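Local coordinates for arylesterase (Sulfolobus solfataricus, PDB 5L2P), which hydrolyses aromatic esters, p-nitrophenyl esters of fatty acids and organophosphates such as paraoxon, as a serine esterase of the GDXG lipolytic family, at residues M1-V13 against N277-T289. Numbering follows the deposited sequence.
Sequences MPLDPEVRNFLQV and NGNVHAFLGSPRT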
# COMPACT_ATOMS: atom_id res chain seq x y z
N MET A 1 -11.76 -11.00 -1.85
CA MET A 1 -10.31 -10.58 -2.02
C MET A 1 -9.52 -11.63 -2.79
O MET A 1 -9.97 -12.78 -2.91
CB MET A 1 -9.65 -10.30 -0.66
CG MET A 1 -10.12 -8.99 -0.04
SD MET A 1 -9.60 -7.49 -0.90
CE MET A 1 -7.97 -7.39 -0.19
N PRO A 2 -8.34 -11.24 -3.33
CA PRO A 2 -7.56 -12.16 -4.15
C PRO A 2 -6.68 -13.10 -3.32
O PRO A 2 -5.48 -12.91 -3.21
CB PRO A 2 -6.73 -11.22 -5.02
CG PRO A 2 -6.48 -10.07 -4.14
CD PRO A 2 -7.73 -9.90 -3.31
N LEU A 3 -7.30 -14.12 -2.74
CA LEU A 3 -6.59 -15.16 -2.02
C LEU A 3 -6.36 -16.37 -2.92
O LEU A 3 -6.93 -16.50 -3.99
CB LEU A 3 -7.39 -15.61 -0.79
CG LEU A 3 -7.72 -14.56 0.27
CD1 LEU A 3 -8.70 -15.16 1.28
CD2 LEU A 3 -6.43 -14.07 0.95
N ASP A 4 -5.50 -17.24 -2.45
CA ASP A 4 -5.42 -18.60 -2.97
C ASP A 4 -6.82 -19.29 -2.82
O ASP A 4 -7.41 -19.27 -1.77
CB ASP A 4 -4.36 -19.33 -2.16
CG ASP A 4 -3.99 -20.66 -2.73
OD1 ASP A 4 -4.63 -21.17 -3.68
OD2 ASP A 4 -3.00 -21.19 -2.19
N PRO A 5 -7.34 -19.87 -3.90
CA PRO A 5 -8.65 -20.55 -3.84
C PRO A 5 -8.82 -21.59 -2.72
O PRO A 5 -9.87 -21.67 -2.14
CB PRO A 5 -8.77 -21.23 -5.22
CG PRO A 5 -7.98 -20.32 -6.12
CD PRO A 5 -6.81 -19.84 -5.29
N GLU A 6 -7.79 -22.38 -2.45
CA GLU A 6 -7.82 -23.34 -1.34
C GLU A 6 -7.98 -22.63 -0.00
O GLU A 6 -8.65 -23.12 0.89
CB GLU A 6 -6.60 -24.31 -1.33
CG GLU A 6 -5.22 -23.64 -1.26
CD GLU A 6 -4.02 -24.60 -1.38
OE1 GLU A 6 -4.17 -25.82 -1.06
OE2 GLU A 6 -2.92 -24.12 -1.80
N VAL A 7 -7.34 -21.48 0.14
CA VAL A 7 -7.45 -20.70 1.38
C VAL A 7 -8.83 -20.08 1.50
O VAL A 7 -9.41 -20.05 2.58
CB VAL A 7 -6.37 -19.61 1.44
CG1 VAL A 7 -6.56 -18.71 2.68
CG2 VAL A 7 -4.98 -20.25 1.45
N ARG A 8 -9.35 -19.57 0.40
CA ARG A 8 -10.69 -18.98 0.37
C ARG A 8 -11.76 -20.04 0.77
O ARG A 8 -12.66 -19.76 1.54
CB ARG A 8 -10.97 -18.48 -1.03
CG ARG A 8 -12.22 -17.64 -1.19
CD ARG A 8 -12.44 -17.48 -2.68
NE ARG A 8 -13.49 -16.55 -3.10
CZ ARG A 8 -13.29 -15.27 -3.45
NH1 ARG A 8 -12.09 -14.70 -3.36
NH2 ARG A 8 -14.32 -14.53 -3.85
N ASN A 9 -11.64 -21.24 0.21
CA ASN A 9 -12.52 -22.34 0.53
C ASN A 9 -12.44 -22.73 2.03
O ASN A 9 -13.46 -23.00 2.68
CB ASN A 9 -12.21 -23.55 -0.39
CG ASN A 9 -12.60 -23.31 -1.84
OD1 ASN A 9 -13.10 -22.23 -2.19
ND2 ASN A 9 -12.38 -24.32 -2.69
N PHE A 10 -11.22 -22.73 2.56
CA PHE A 10 -11.01 -22.99 3.98
C PHE A 10 -11.76 -21.98 4.86
O PHE A 10 -12.37 -22.36 5.88
CB PHE A 10 -9.50 -23.01 4.31
CG PHE A 10 -9.20 -23.00 5.78
CD1 PHE A 10 -9.30 -24.16 6.54
CD2 PHE A 10 -8.85 -21.81 6.42
CE1 PHE A 10 -9.04 -24.15 7.91
CE2 PHE A 10 -8.62 -21.78 7.79
CZ PHE A 10 -8.71 -22.95 8.54
N LEU A 11 -11.72 -20.71 4.48
CA LEU A 11 -12.35 -19.64 5.27
C LEU A 11 -13.85 -19.81 5.29
O LEU A 11 -14.47 -19.62 6.31
CB LEU A 11 -11.95 -18.25 4.71
CG LEU A 11 -10.48 -17.85 4.90
CD1 LEU A 11 -10.17 -16.60 4.13
CD2 LEU A 11 -10.14 -17.64 6.36
N GLN A 12 -14.43 -20.17 4.15
CA GLN A 12 -15.88 -20.45 4.06
C GLN A 12 -16.29 -21.56 5.03
O GLN A 12 -17.28 -21.42 5.76
CB GLN A 12 -16.29 -20.82 2.64
CG GLN A 12 -16.20 -19.62 1.70
CD GLN A 12 -16.16 -19.98 0.21
OE1 GLN A 12 -16.26 -21.14 -0.18
NE2 GLN A 12 -15.99 -18.95 -0.63
N VAL A 13 -15.54 -22.65 5.05
CA VAL A 13 -15.83 -23.78 5.92
C VAL A 13 -15.60 -23.39 7.38
O VAL A 13 -16.37 -23.78 8.27
CB VAL A 13 -14.98 -25.02 5.54
CG1 VAL A 13 -15.08 -26.11 6.59
CG2 VAL A 13 -15.38 -25.54 4.18
N ASN A 277 2.60 -13.91 -0.45
CA ASN A 277 1.38 -13.35 -0.98
C ASN A 277 0.22 -14.38 -1.08
O ASN A 277 0.43 -15.57 -1.15
CB ASN A 277 1.65 -12.70 -2.34
CG ASN A 277 2.65 -11.50 -2.26
OD1 ASN A 277 2.66 -10.70 -1.32
ND2 ASN A 277 3.51 -11.39 -3.27
N GLY A 278 -1.02 -13.87 -1.10
CA GLY A 278 -2.21 -14.66 -1.29
C GLY A 278 -2.54 -15.60 -0.15
O GLY A 278 -3.33 -16.53 -0.31
N ASN A 279 -1.97 -15.30 1.01
CA ASN A 279 -2.10 -16.11 2.19
C ASN A 279 -2.47 -15.34 3.39
O ASN A 279 -2.18 -14.16 3.48
CB ASN A 279 -0.85 -16.91 2.46
CG ASN A 279 -0.76 -18.17 1.60
OD1 ASN A 279 -1.13 -19.28 2.03
ND2 ASN A 279 -0.36 -17.99 0.37
N VAL A 280 -3.18 -16.02 4.29
CA VAL A 280 -3.64 -15.42 5.52
C VAL A 280 -2.67 -15.81 6.62
O VAL A 280 -1.67 -16.45 6.37
CB VAL A 280 -5.10 -15.82 5.84
CG1 VAL A 280 -6.02 -15.35 4.72
CG2 VAL A 280 -5.24 -17.31 6.13
N HIS A 281 -2.96 -15.37 7.83
CA HIS A 281 -2.09 -15.62 8.96
C HIS A 281 -1.74 -17.10 9.12
O HIS A 281 -2.61 -17.97 9.10
CB HIS A 281 -2.76 -15.10 10.22
CG HIS A 281 -2.00 -15.37 11.47
ND1 HIS A 281 -0.87 -14.67 11.83
CD2 HIS A 281 -2.22 -16.26 12.46
CE1 HIS A 281 -0.43 -15.11 12.99
NE2 HIS A 281 -1.22 -16.09 13.39
N ALA A 282 -0.45 -17.35 9.26
CA ALA A 282 0.08 -18.72 9.48
C ALA A 282 -0.13 -19.69 8.30
O ALA A 282 0.09 -20.86 8.44
CB ALA A 282 -0.45 -19.27 10.78
N PHE A 283 -0.53 -19.18 7.15
CA PHE A 283 -0.71 -19.96 5.93
C PHE A 283 -1.81 -21.02 6.08
O PHE A 283 -1.78 -22.05 5.45
CB PHE A 283 0.62 -20.55 5.46
CG PHE A 283 1.79 -19.61 5.65
CD1 PHE A 283 1.86 -18.40 4.99
CD2 PHE A 283 2.81 -19.91 6.56
CE1 PHE A 283 2.91 -17.52 5.19
CE2 PHE A 283 3.86 -19.02 6.77
CZ PHE A 283 3.91 -17.82 6.08
N LEU A 284 -2.80 -20.70 6.90
CA LEU A 284 -3.93 -21.58 7.13
C LEU A 284 -4.78 -21.75 5.89
O LEU A 284 -5.03 -20.79 5.16
CB LEU A 284 -4.76 -21.04 8.30
CG LEU A 284 -4.05 -21.43 9.60
CD1 LEU A 284 -4.24 -20.38 10.69
CD2 LEU A 284 -4.47 -22.83 10.10
N GLY A 285 -5.26 -22.98 5.70
CA GLY A 285 -6.01 -23.33 4.50
C GLY A 285 -5.12 -23.67 3.29
O GLY A 285 -5.66 -23.91 2.20
N SER A 286 -3.80 -23.65 3.49
CA SER A 286 -2.86 -24.01 2.46
C SER A 286 -1.68 -24.80 3.00
O SER A 286 -0.62 -24.25 3.26
CB SER A 286 -2.34 -22.76 1.73
OG SER A 286 -1.47 -23.14 0.66
N PRO A 287 -1.87 -26.11 3.21
CA PRO A 287 -0.78 -26.93 3.70
C PRO A 287 0.42 -26.96 2.76
O PRO A 287 1.54 -27.12 3.24
CB PRO A 287 -1.42 -28.35 3.85
CG PRO A 287 -2.70 -28.29 3.13
CD PRO A 287 -3.15 -26.86 3.17
N ARG A 288 0.20 -26.82 1.46
CA ARG A 288 1.30 -26.73 0.48
C ARG A 288 2.22 -25.52 0.78
O ARG A 288 3.43 -25.66 0.86
CB ARG A 288 0.77 -26.62 -0.97
CG ARG A 288 1.88 -26.46 -2.03
CD ARG A 288 1.36 -26.25 -3.47
NE ARG A 288 0.26 -25.28 -3.51
CZ ARG A 288 0.39 -23.94 -3.49
NH1 ARG A 288 1.60 -23.33 -3.46
NH2 ARG A 288 -0.71 -23.20 -3.50
N THR A 289 1.63 -24.34 0.95
CA THR A 289 2.40 -23.14 1.31
C THR A 289 3.11 -23.26 2.65
O THR A 289 4.26 -22.85 2.82
CB THR A 289 1.51 -21.90 1.35
OG1 THR A 289 0.83 -21.78 0.11
CG2 THR A 289 2.32 -20.68 1.52
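Asp4 and Glu6 both turn a carboxylate to Arg288, making a salt-bridge network where the N-terminal helix begins. Arg288 NH2 lies 2.9 Å from Glu6 OE2, though that hydrogen bond is weak and bent, and 3.3 Å from Asp4 OD2, which sits at the edge of the guanidinium. Glu6 CG stands between its own backbone N and carbonyl carbon (chi1 58°), and the extended chain beyond carries OE2 over to the arginine and to within 3.0 Å of Ser286 OG. The arginine's positive charge probably offsets the two negative charges gathered beside it. With an alanine in place of Glu6, Arg288 would probably keep Asp4 as its one acidic mate across this contact, and the Ser286 hydroxyl would lose its nearest carboxylate oxygen.

A single backbone hydrogen bond joins the segments: Asp4 N, at the helix N-cap position, donates almost straight (172°) to a lone pair of Gly278 O, 3.1 Å away. Glycine suits position 278, whose phi is positive.

Apolar packing fills the rest. Val7, with CG1 anti to the backbone N (chi1 175°), lays that methyl 4.0 Å from Val280 CG2 and sets CG2 3.7 Å from Ser286 CB. Leu3 CD2 reaches Val280 CG1 crosswise. Phe10 lays one ring face over Gly285 N, toward the rim, at the type II turn from Phe283 to Ser286, its CG 3.5 Å from Gly285 CA; glycine suits this place, since its backbone angles by themselves call for one.

The start of helix 5-17 thus lies against the loop carrying His281, which hydrogen-bonds to Ser156 and Asp251, its probable partners in the catalytic triad of this alpha/beta hydrolase. That loop links strand 271-276, outermost in the sheet of this chain, to the C-terminal helix 287-305, and Leu272 of a second subunit packs on Arg288.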